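Side-chain contacts in MAGE domain-containing protein (Xenopus laevis, PDB 7DG2), which probably serves as the Nse3 subunit of the Smc5/6 complex, joining Nse1 through its MAGE domain to bind and shape Nse4: residues B[6-9]-B[10-13]; B[143-147]-B[148-152]; B[187-190]-B[191-195]; B[30-33]-B[34-38]. All blocks are in the same frame, centred on the assembly; numbering follows the deposited sequence.

Contact 1: B[6-9]-B[10-13]; sequences QEQV and NLKV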
loop_
_atom_site.group_PDB
_atom_site.type_symbol
_atom_site.label_atom_id
_atom_site.label_comp_id
_atom_site.label_asym_id
_atom_site.label_seq_id
_atom_site.Cartn_x
_atom_site.Cartn_y
_atom_site.Cartn_z
ATOM N N GLN B 6 14.493 28.882 -10.693
ATOM C CA GLN B 6 13.555 28.376 -9.699
ATOM C C GLN B 6 12.631 27.317 -10.288
ATOM O O GLN B 6 12.153 26.443 -9.557
ATOM C CB GLN B 6 12.753 29.527 -9.095
ATOM C CG GLN B 6 13.611 30.488 -8.285
ATOM C CD GLN B 6 12.797 31.488 -7.489
ATOM O OE1 GLN B 6 11.596 31.300 -7.269
ATOM N NE2 GLN B 6 13.447 32.565 -7.053
ATOM N N GLU B 7 12.394 27.356 -11.604
ATOM C CA GLU B 7 11.585 26.314 -12.234
ATOM C C GLU B 7 12.291 24.964 -12.187
ATOM O O GLU B 7 11.688 23.949 -11.814
ATOM C CB GLU B 7 11.250 26.682 -13.678
ATOM C CG GLU B 7 10.493 25.573 -14.401
ATOM C CD GLU B 7 10.384 25.797 -15.897
ATOM O OE1 GLU B 7 11.017 26.747 -16.407
ATOM O OE2 GLU B 7 9.667 25.019 -16.563
ATOM N N GLN B 8 13.571 24.926 -12.565
ATOM C CA GLN B 8 14.293 23.657 -12.533
ATOM C C GLN B 8 14.476 23.149 -11.106
ATOM O O GLN B 8 14.443 21.936 -10.883
ATOM C CB GLN B 8 15.647 23.788 -13.238
ATOM C CG GLN B 8 15.562 23.965 -14.762
ATOM C CD GLN B 8 14.787 22.850 -15.474
ATOM O OE1 GLN B 8 15.144 21.669 -15.403
ATOM N NE2 GLN B 8 13.722 23.232 -16.172
ATOM N N VAL B 9 14.654 24.050 -10.134
ATOM C CA VAL B 9 14.763 23.633 -8.738
ATOM C C VAL B 9 13.431 23.090 -8.229
ATOM O O VAL B 9 13.394 22.084 -7.511
ATOM C CB VAL B 9 15.276 24.795 -7.873
ATOM C CG1 VAL B 9 15.226 24.427 -6.394
ATOM C CG2 VAL B 9 16.691 25.161 -8.292
ATOM N N ASN B 10 12.316 23.746 -8.581
ATOM C CA ASN B 10 10.998 23.211 -8.232
ATOM C C ASN B 10 10.822 21.798 -8.769
ATOM O O ASN B 10 10.297 20.913 -8.080
ATOM C CB ASN B 10 9.891 24.108 -8.789
ATOM C CG ASN B 10 9.710 25.369 -7.994
ATOM O OD1 ASN B 10 9.915 25.385 -6.781
ATOM N ND2 ASN B 10 9.313 26.443 -8.672
ATOM N N LEU B 11 11.219 21.582 -10.023
ATOM C CA LEU B 11 11.082 20.260 -10.624
ATOM C C LEU B 11 11.885 19.223 -9.853
ATOM O O LEU B 11 11.411 18.101 -9.632
ATOM C CB LEU B 11 11.521 20.304 -12.090
ATOM C CG LEU B 11 10.636 21.125 -13.030
ATOM C CD1 LEU B 11 11.225 21.144 -14.429
ATOM C CD2 LEU B 11 9.223 20.581 -13.064
ATOM N N LYS B 12 13.106 19.585 -9.425
ATOM C CA LYS B 12 13.921 18.641 -8.662
ATOM C C LYS B 12 13.273 18.308 -7.332
ATOM O O LYS B 12 13.374 17.171 -6.857
ATOM C CB LYS B 12 15.318 19.202 -8.388
ATOM C CG LYS B 12 16.095 19.594 -9.593
ATOM C CD LYS B 12 16.199 18.450 -10.542
ATOM C CE LYS B 12 17.065 17.362 -10.012
ATOM N NZ LYS B 12 17.309 16.404 -11.105
ATOM N N VAL B 13 12.663 19.305 -6.676
ATOM C CA VAL B 13 12.003 19.043 -5.399
ATOM C C VAL B 13 10.912 17.998 -5.576
ATOM O O VAL B 13 10.802 17.053 -4.790
ATOM C CB VAL B 13 11.439 20.341 -4.794
ATOM C CG1 VAL B 13 10.553 20.031 -3.595
ATOM C CG2 VAL B 13 12.602 21.259 -4.365
#
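Val9 and Val13 stand one turn apart near the start of helix 6-23, which opens the amino-terminal winged-helix half of the MAGE fold, and they mark its tightly packed flank. Val13 N gives a hydrogen bond of 3.0 Å to Val9 O, while Val13 CG2 rests 3.3 Å from the same oxygen. Both valines are buried, which suits branched apolar side chains; each touches Arg53 of helix 47-62, and Val9 also packs on Ile46. The same alpha-helical ladder continues on the other sides of the helix, where Asn10 N bonds to Gln6 O at 2.9 Å and Leu11 N to Glu7 O at 3.0 Å.

The solvent side is much looser. Leu11 crosses Gln8 at a slant, and its CD1 comes no nearer than 3.7 Å to Gln8 NE2, a van der Waals touch between a methyl and an amide end. Gln8 reaches it because its chain folds at the second torsion (chi2 -56°) instead of running straight out. Gln8 also touches Tyr43, and a glutamine, part aliphatic and part polar, suits this partly exposed place. Lys12 belongs to both settings: its bent chain touches Tyr43, and its ammonium is hydrogen-bonded to Val39 O, a reach that suits the long lysine chain. Asn10, on the exposed side, turns its amide back over the preceding turn, leaving ND2 3.0 Å from Gln6 O but at an angle too poor for a hydrogen bond.

Contact 2: B[143-147]-B[148-152]; sequences KKLVT and EEFVK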
loop_
_atom_site.group_PDB
_atom_site.type_symbol
_atom_site.label_atom_id
_atom_site.label_comp_id
_atom_site.label_asym_id
_atom_site.label_seq_id
_atom_site.Cartn_x
_atom_site.Cartn_y
_atom_site.Cartn_z
ATOM N N LYS B 143 11.131 -17.597 9.169
ATOM C CA LYS B 143 12.556 -17.402 9.393
ATOM C C LYS B 143 13.076 -16.227 8.574
ATOM O O LYS B 143 13.820 -15.380 9.082
ATOM C CB LYS B 143 13.324 -18.681 9.039
ATOM C CG LYS B 143 14.832 -18.528 9.099
ATOM C CD LYS B 143 15.357 -18.540 10.526
ATOM C CE LYS B 143 16.865 -18.749 10.536
ATOM N NZ LYS B 143 17.416 -18.845 11.910
ATOM N N LYS B 144 12.691 -16.163 7.298
ATOM C CA LYS B 144 13.137 -15.060 6.454
ATOM C C LYS B 144 12.467 -13.748 6.851
ATOM O O LYS B 144 13.104 -12.689 6.827
ATOM C CB LYS B 144 12.864 -15.378 4.987
ATOM C CG LYS B 144 13.518 -14.404 4.023
ATOM C CD LYS B 144 13.655 -15.000 2.631
ATOM C CE LYS B 144 12.307 -15.380 2.065
ATOM N NZ LYS B 144 11.377 -14.217 2.052
ATOM N N LEU B 145 11.179 -13.794 7.201
ATOM C CA LEU B 145 10.488 -12.576 7.625
ATOM C C LEU B 145 11.166 -11.958 8.838
ATOM O O LEU B 145 11.417 -10.745 8.872
ATOM C CB LEU B 145 9.019 -12.884 7.932
ATOM C CG LEU B 145 8.199 -11.725 8.511
ATOM C CD1 LEU B 145 8.172 -10.572 7.520
ATOM C CD2 LEU B 145 6.782 -12.181 8.851
ATOM N N VAL B 146 11.491 -12.782 9.840
ATOM C CA VAL B 146 12.004 -12.264 11.107
ATOM C C VAL B 146 13.492 -11.932 11.031
ATOM O O VAL B 146 13.928 -10.893 11.543
ATOM C CB VAL B 146 11.699 -13.257 12.244
ATOM C CG1 VAL B 146 12.368 -12.802 13.524
ATOM C CG2 VAL B 146 10.181 -13.387 12.445
ATOM N N THR B 147 14.309 -12.796 10.412
ATOM C CA THR B 147 15.755 -12.598 10.430
ATOM C C THR B 147 16.284 -11.811 9.238
ATOM O O THR B 147 17.441 -11.376 9.272
ATOM C CB THR B 147 16.498 -13.948 10.488
ATOM O OG1 THR B 147 16.316 -14.661 9.256
ATOM C CG2 THR B 147 15.985 -14.782 11.641
ATOM N N GLU B 148 15.484 -11.614 8.192
ATOM C CA GLU B 148 15.936 -10.870 7.021
ATOM C C GLU B 148 15.066 -9.647 6.766
ATOM O O GLU B 148 15.574 -8.524 6.809
ATOM C CB GLU B 148 15.973 -11.790 5.783
ATOM C CG GLU B 148 16.912 -12.994 5.947
ATOM C CD GLU B 148 17.017 -13.858 4.694
ATOM O OE1 GLU B 148 16.757 -13.356 3.578
ATOM O OE2 GLU B 148 17.362 -15.050 4.831
ATOM N N GLU B 149 13.766 -9.829 6.537
ATOM C CA GLU B 149 12.910 -8.702 6.166
ATOM C C GLU B 149 12.854 -7.659 7.275
ATOM O O GLU B 149 13.114 -6.473 7.036
ATOM C CB GLU B 149 11.506 -9.195 5.821
ATOM C CG GLU B 149 10.527 -8.072 5.454
ATOM C CD GLU B 149 9.240 -8.599 4.827
ATOM O OE1 GLU B 149 8.174 -7.960 4.983
ATOM O OE2 GLU B 149 9.299 -9.666 4.182
ATOM N N PHE B 150 12.511 -8.079 8.498
ATOM C CA PHE B 150 12.474 -7.131 9.616
ATOM C C PHE B 150 13.838 -6.502 9.866
ATOM O O PHE B 150 13.921 -5.365 10.337
ATOM C CB PHE B 150 11.989 -7.815 10.896
ATOM C CG PHE B 150 10.518 -8.145 10.920
ATOM C CD1 PHE B 150 9.620 -7.544 10.043
ATOM C CD2 PHE B 150 10.030 -9.042 11.862
ATOM C CE1 PHE B 150 8.265 -7.845 10.106
ATOM C CE2 PHE B 150 8.682 -9.360 11.924
ATOM C CZ PHE B 150 7.794 -8.753 11.047
ATOM N N VAL B 151 14.919 -7.216 9.556
ATOM C CA VAL B 151 16.252 -6.695 9.827
ATOM C C VAL B 151 16.658 -5.659 8.783
ATOM O O VAL B 151 17.200 -4.598 9.131
ATOM C CB VAL B 151 17.251 -7.867 9.916
ATOM C CG1 VAL B 151 18.657 -7.347 10.084
ATOM C CG2 VAL B 151 16.893 -8.740 11.105
ATOM N N LYS B 152 16.374 -5.928 7.503
ATOM C CA LYS B 152 16.684 -4.962 6.450
ATOM C C LYS B 152 15.816 -3.714 6.554
ATOM O O LYS B 152 16.236 -2.627 6.139
ATOM C CB LYS B 152 16.519 -5.615 5.083
ATOM C CG LYS B 152 17.591 -6.661 4.794
ATOM C CD LYS B 152 17.034 -7.818 3.996
ATOM C CE LYS B 152 16.405 -7.355 2.701
ATOM N NZ LYS B 152 15.746 -8.499 1.994
HETATM O O HOH W 1 10.365 -12.220 4.101
#
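Lys144 and Leu145 pass their carbonyls to residues five positions on, Glu149 N reaching Lys144 O at 2.9 Å and Phe150 N reaching Leu145 O at the same length, so that helix 142-152 widens here into a pi-type turn. Lys144 O is gripped twice, for Glu148 N also bonds to it from above the carbonyl plane.

Within this wider turn the Phe150 ring lies against Leu145. Leu145 CD1 lies over one ring face, 4.2 Å from the centroid of Phe150, a CH-pi contact, and Leu145 CG stands above the same face, displaced toward the rim. Flat and apolar, the phenyl also touches Leu102 of helix 94-111 and Leu156 of strand 156-160; an alanine here would probably leave the methyls of Leu145 without the ring face they rest on and open a gap toward those neighbours. Thr147 holds its hydroxyl in the crowded position between backbone N and carbonyl carbon (chi1 68°), and from there OG1 donates to Lys143 O at 2.6 Å, which lets a polar side chain be buried.

On the outer side, Lys144 bends at its third and fourth torsions, and one water joins the charges: it accepts from Lys144 NZ at 3.0 Å and donates to Glu149 OE2 at 2.8 Å. Glu149 OE1 is salt-bridged to Lys98, so this carboxylate is probably kept ionised by Lys98 directly and by Lys144 through the water. Val146 O, by contrast, is buried with no polar partner in the model, probably because the hydrogen-bond register has shifted here.

Contact 3: B[187-190]-B[191-195]; sequences LEFV and SKIQQ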
loop_
_atom_site.group_PDB
_atom_site.type_symbol
_atom_site.label_atom_id
_atom_site.label_comp_id
_atom_site.label_asym_id
_atom_site.label_seq_id
_atom_site.Cartn_x
_atom_site.Cartn_y
_atom_site.Cartn_z
ATOM N N LEU B 187 5.276 -1.098 26.206
ATOM C CA LEU B 187 4.835 -1.471 27.545
ATOM C C LEU B 187 3.326 -1.325 27.684
ATOM O O LEU B 187 2.667 -2.141 28.344
ATOM C CB LEU B 187 5.553 -0.619 28.589
ATOM C CG LEU B 187 5.134 -0.898 30.038
ATOM C CD1 LEU B 187 5.350 -2.378 30.369
ATOM C CD2 LEU B 187 5.937 -0.014 30.990
ATOM N N GLU B 188 2.761 -0.283 27.070
ATOM C CA GLU B 188 1.317 -0.092 27.116
ATOM C C GLU B 188 0.587 -1.195 26.363
ATOM O O GLU B 188 -0.482 -1.638 26.791
ATOM C CB GLU B 188 0.960 1.289 26.561
ATOM C CG GLU B 188 1.330 2.400 27.521
ATOM C CD GLU B 188 1.189 3.801 26.945
ATOM O OE1 GLU B 188 0.786 3.958 25.772
ATOM O OE2 GLU B 188 1.488 4.755 27.692
ATOM N N PHE B 189 1.151 -1.653 25.243
ATOM C CA PHE B 189 0.580 -2.778 24.520
ATOM C C PHE B 189 0.641 -4.052 25.353
ATOM O O PHE B 189 -0.359 -4.763 25.494
ATOM C CB PHE B 189 1.324 -2.967 23.195
ATOM C CG PHE B 189 0.966 -4.231 22.476
ATOM C CD1 PHE B 189 -0.119 -4.265 21.611
ATOM C CD2 PHE B 189 1.717 -5.387 22.657
ATOM C CE1 PHE B 189 -0.451 -5.434 20.941
ATOM C CE2 PHE B 189 1.386 -6.555 21.999
ATOM C CZ PHE B 189 0.301 -6.577 21.138
ATOM N N VAL B 190 1.818 -4.357 25.903
ATOM C CA VAL B 190 1.974 -5.562 26.716
ATOM C C VAL B 190 0.994 -5.539 27.885
ATOM O O VAL B 190 0.295 -6.527 28.158
ATOM C CB VAL B 190 3.431 -5.682 27.194
ATOM C CG1 VAL B 190 3.584 -6.834 28.181
ATOM C CG2 VAL B 190 4.349 -5.873 25.996
ATOM N N SER B 191 0.900 -4.389 28.560
ATOM C CA SER B 191 -0.025 -4.243 29.685
ATOM C C SER B 191 -1.466 -4.470 29.256
ATOM O O SER B 191 -2.224 -5.157 29.949
ATOM C CB SER B 191 0.126 -2.856 30.311
ATOM O OG SER B 191 1.457 -2.656 30.739
ATOM N N LYS B 192 -1.866 -3.895 28.118
ATOM C CA LYS B 192 -3.232 -4.078 27.629
ATOM C C LYS B 192 -3.540 -5.547 27.351
ATOM O O LYS B 192 -4.604 -6.055 27.731
ATOM C CB LYS B 192 -3.450 -3.236 26.372
ATOM C CG LYS B 192 -4.887 -3.274 25.852
ATOM C CD LYS B 192 -5.104 -2.220 24.778
ATOM C CE LYS B 192 -6.551 -2.182 24.327
ATOM N NZ LYS B 192 -6.768 -1.079 23.353
ATOM N N ILE B 193 -2.632 -6.242 26.665
ATOM C CA ILE B 193 -2.847 -7.654 26.360
ATOM C C ILE B 193 -3.050 -8.459 27.636
ATOM O O ILE B 193 -3.892 -9.363 27.691
ATOM C CB ILE B 193 -1.663 -8.193 25.534
ATOM C CG1 ILE B 193 -1.670 -7.554 24.141
ATOM C CG2 ILE B 193 -1.705 -9.709 25.446
ATOM C CD1 ILE B 193 -2.911 -7.889 23.330
ATOM N N GLN B 194 -2.286 -8.153 28.678
ATOM C CA GLN B 194 -2.321 -8.953 29.895
ATOM C C GLN B 194 -3.258 -8.386 30.955
ATOM O O GLN B 194 -3.244 -8.862 32.095
ATOM C CB GLN B 194 -0.904 -9.116 30.445
ATOM C CG GLN B 194 0.031 -9.782 29.444
ATOM C CD GLN B 194 1.075 -10.653 30.117
ATOM O OE1 GLN B 194 0.812 -11.805 30.459
ATOM N NE2 GLN B 194 2.260 -10.102 30.318
ATOM N N GLN B 195 -4.084 -7.402 30.595
ATOM C CA GLN B 195 -5.091 -6.823 31.492
ATOM C C GLN B 195 -4.451 -6.235 32.747
ATOM O O GLN B 195 -4.984 -6.361 33.854
ATOM C CB GLN B 195 -6.169 -7.851 31.856
ATOM C CG GLN B 195 -6.898 -8.416 30.645
ATOM C CD GLN B 195 -8.171 -9.152 31.001
ATOM O OE1 GLN B 195 -8.397 -10.280 30.558
ATOM N NE2 GLN B 195 -9.023 -8.510 31.793
#
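Phe189 and Ile193 lie one turn apart at the carboxyl end of helix 183-193, which a Schellman motif closes and which forms part of the surface that receives Nse4. Ile193 CG1 is placed over one face of the Phe189 ring, 3.9 Å from its centroid and somewhat toward the rim, in a CH-pi contact. With CG opposite the backbone nitrogen (chi1 171°), the phenyl leans along the helix toward Ile193. These bulky apolar groups suit a protein interface: Tyr61 of the Nse4 chain meets Phe189 edge-to-face, and Phe19 of that chain packs on Ile193. Lys192, extended throughout, carries its charge to a salt bridge with Glu57 of the Nse4 chain.

On the flank facing Trp201 a serine sits among apolar groups. Ser191 N and OG both donate to Leu187 O, at 2.9 Å and 2.7 Å, from opposite faces of the carbonyl plane. Serine fits because its short hydroxyl satisfies itself on its own helix where Pro198 and Trp201 cover it; with a valine at this position the second donor to Leu187 O is gone, and the branched group is likely to fit less well against Trp201. Val190 O takes the last regular bond, from Gln194 N at 3.1 Å. The chain leaves helical geometry at Gln194. Gln195 N bonds to Lys192 O at 3.2 Å, and the positive phi of Gln195 (59°), the C-prime residue, then turns the chain so that Lys196 N reaches Ser191 O.

Contact 4: B[30-33]-B[34-38]; sequences IKRA and DIVRS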
loop_
_atom_site.group_PDB
_atom_site.type_symbol
_atom_site.label_atom_id
_atom_site.label_comp_id
_atom_site.label_asym_id
_atom_site.label_seq_id
_atom_site.Cartn_x
_atom_site.Cartn_y
_atom_site.Cartn_z
ATOM N N ILE B 30 16.376 4.958 3.336
ATOM C CA ILE B 30 16.744 5.700 2.137
ATOM C C ILE B 30 18.009 6.498 2.440
ATOM O O ILE B 30 17.986 7.403 3.281
ATOM C CB ILE B 30 15.609 6.629 1.687
ATOM C CG1 ILE B 30 14.301 5.829 1.606
ATOM C CG2 ILE B 30 15.989 7.305 0.366
ATOM C CD1 ILE B 30 13.022 6.688 1.546
ATOM N N LYS B 31 19.102 6.194 1.734
ATOM C CA LYS B 31 20.357 6.905 1.997
ATOM C C LYS B 31 20.307 8.321 1.440
ATOM O O LYS B 31 19.926 8.527 0.291
ATOM C CB LYS B 31 21.542 6.157 1.365
ATOM C CG LYS B 31 21.768 4.751 1.892
ATOM C CD LYS B 31 22.875 4.084 1.090
ATOM C CE LYS B 31 23.170 2.667 1.557
ATOM N NZ LYS B 31 24.384 2.155 0.855
ATOM N N ARG B 32 20.719 9.313 2.249
ATOM C CA ARG B 32 20.874 10.662 1.710
ATOM C C ARG B 32 21.756 10.663 0.466
ATOM O O ARG B 32 21.468 11.366 -0.515
ATOM C CB ARG B 32 21.476 11.584 2.777
ATOM C CG ARG B 32 21.609 13.025 2.362
ATOM C CD ARG B 32 22.330 13.812 3.456
ATOM N NE ARG B 32 23.768 13.551 3.375
ATOM C CZ ARG B 32 24.658 14.013 4.244
ATOM N NH1 ARG B 32 24.247 14.762 5.260
ATOM N NH2 ARG B 32 25.951 13.739 4.080
ATOM N N ALA B 33 22.848 9.892 0.491
ATOM C CA ALA B 33 23.763 9.896 -0.646
ATOM C C ALA B 33 23.086 9.419 -1.928
ATOM O O ALA B 33 23.421 9.903 -3.015
ATOM C CB ALA B 33 24.991 9.032 -0.335
ATOM N N ASP B 34 22.112 8.508 -1.819
ATOM C CA ASP B 34 21.397 8.048 -3.010
ATOM C C ASP B 34 20.408 9.095 -3.505
ATOM O O ASP B 34 20.252 9.277 -4.713
ATOM C CB ASP B 34 20.660 6.735 -2.738
ATOM C CG ASP B 34 21.591 5.538 -2.606
ATOM O OD1 ASP B 34 22.686 5.547 -3.211
ATOM O OD2 ASP B 34 21.215 4.572 -1.905
ATOM N N ILE B 35 19.719 9.801 -2.596
ATOM C CA ILE B 35 18.905 10.931 -3.032
ATOM C C ILE B 35 19.746 11.915 -3.830
ATOM O O ILE B 35 19.348 12.384 -4.907
ATOM C CB ILE B 35 18.260 11.633 -1.823
ATOM C CG1 ILE B 35 17.413 10.651 -1.019
ATOM C CG2 ILE B 35 17.420 12.820 -2.312
ATOM C CD1 ILE B 35 16.947 11.264 0.317
ATOM N N VAL B 36 20.911 12.276 -3.294
ATOM C CA VAL B 36 21.711 13.314 -3.939
ATOM C C VAL B 36 22.255 12.832 -5.282
ATOM O O VAL B 36 22.200 13.556 -6.285
ATOM C CB VAL B 36 22.830 13.766 -2.990
ATOM C CG1 VAL B 36 23.728 14.795 -3.684
ATOM C CG2 VAL B 36 22.197 14.355 -1.717
ATOM N N ARG B 37 22.754 11.600 -5.325
ATOM C CA ARG B 37 23.400 11.074 -6.530
ATOM C C ARG B 37 22.385 10.743 -7.616
ATOM O O ARG B 37 22.562 11.123 -8.780
ATOM C CB ARG B 37 24.225 9.832 -6.167
ATOM C CG ARG B 37 24.714 8.982 -7.339
ATOM C CD ARG B 37 25.708 7.948 -6.808
ATOM N NE ARG B 37 25.260 6.554 -6.830
ATOM C CZ ARG B 37 24.208 6.052 -6.179
ATOM N NH1 ARG B 37 23.942 4.756 -6.270
ATOM N NH2 ARG B 37 23.397 6.819 -5.463
ATOM N N SER B 38 21.307 10.050 -7.252
ATOM C CA SER B 38 20.371 9.520 -8.236
ATOM C C SER B 38 19.325 10.518 -8.679
ATOM O O SER B 38 18.788 10.382 -9.784
ATOM C CB SER B 38 19.660 8.279 -7.686
ATOM O OG SER B 38 20.582 7.214 -7.515
HETATM O O HOH W 2 19.091 4.267 -0.386
HETATM O O HOH W 3 22.613 2.299 -2.052
#
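Lys31 and Asp34 each set CG opposite their own carbonyl carbon (chi1 -61° and -72°), which lays the straight lysine chain across the carboxylate, with Lys31 CD 3.5 Å from Asp34 OD2. Their charged ends do not touch: NZ and OD2 are 4.8 Å apart, and a water that donates to Asp34 OD2 takes only a weak bond from Lys31 NZ. A second water is held more firmly, accepting from Lys31 N at 2.9 Å and donating to Asp34 OD2 at 2.6 Å. Lys31 occupies the N-cap of helix 32-40, so Asp34 links back to the cap's backbone through water; an acid in the first turn also suits the positive end of the helix dipole. Asp34 OD1 meets Arg37 NH2 at 2.7 Å in a salt bridge whose hydrogen bond is bent and weak. Leading off the first turn, Lys31 O receives Ile35 N at 3.2 Å.

On the buried side of the turn Ile30 and Ile35 cross at about a right angle, Ile30 CG2 lying 3.9 Å from Ile35 CG1; branched apolar chains suit a strand-to-helix corner that is buried. Leu20 of helix 6-23 touches both isoleucines, while Ile51 of helix 47-62 and Tyr76 of strand 75-80 pack on Ile35. A backbone bond from Ile30 to Tyr76 joins strand 30-31 to strand 75-80 of the small antiparallel sheet, with helices 6-23 and 47-62 packing on the helix that follows.

How the contacts relate
Contacts 1 and 4 belong to the amino-terminal half of the chain, their centres about 17 Å apart and their nearest atoms about 6 Å; helix 6-23, where contact 1 lies, sends Tyr19 and Leu20 to pack on contact 4. Contacts 2 and 3 lie in the other half, with centres about 25 Å apart, and share helix 94-111 as a common neighbour. Contact 2 is about 8 Å from contact 4 between nearest atoms, and its Lys152 touches Leu28, just before contact 4. Of the four, contact 3 alone touches another chain, that of Nse4; its centre is about 48 Å from that of contact 1, on the opposite side of the chain's centre.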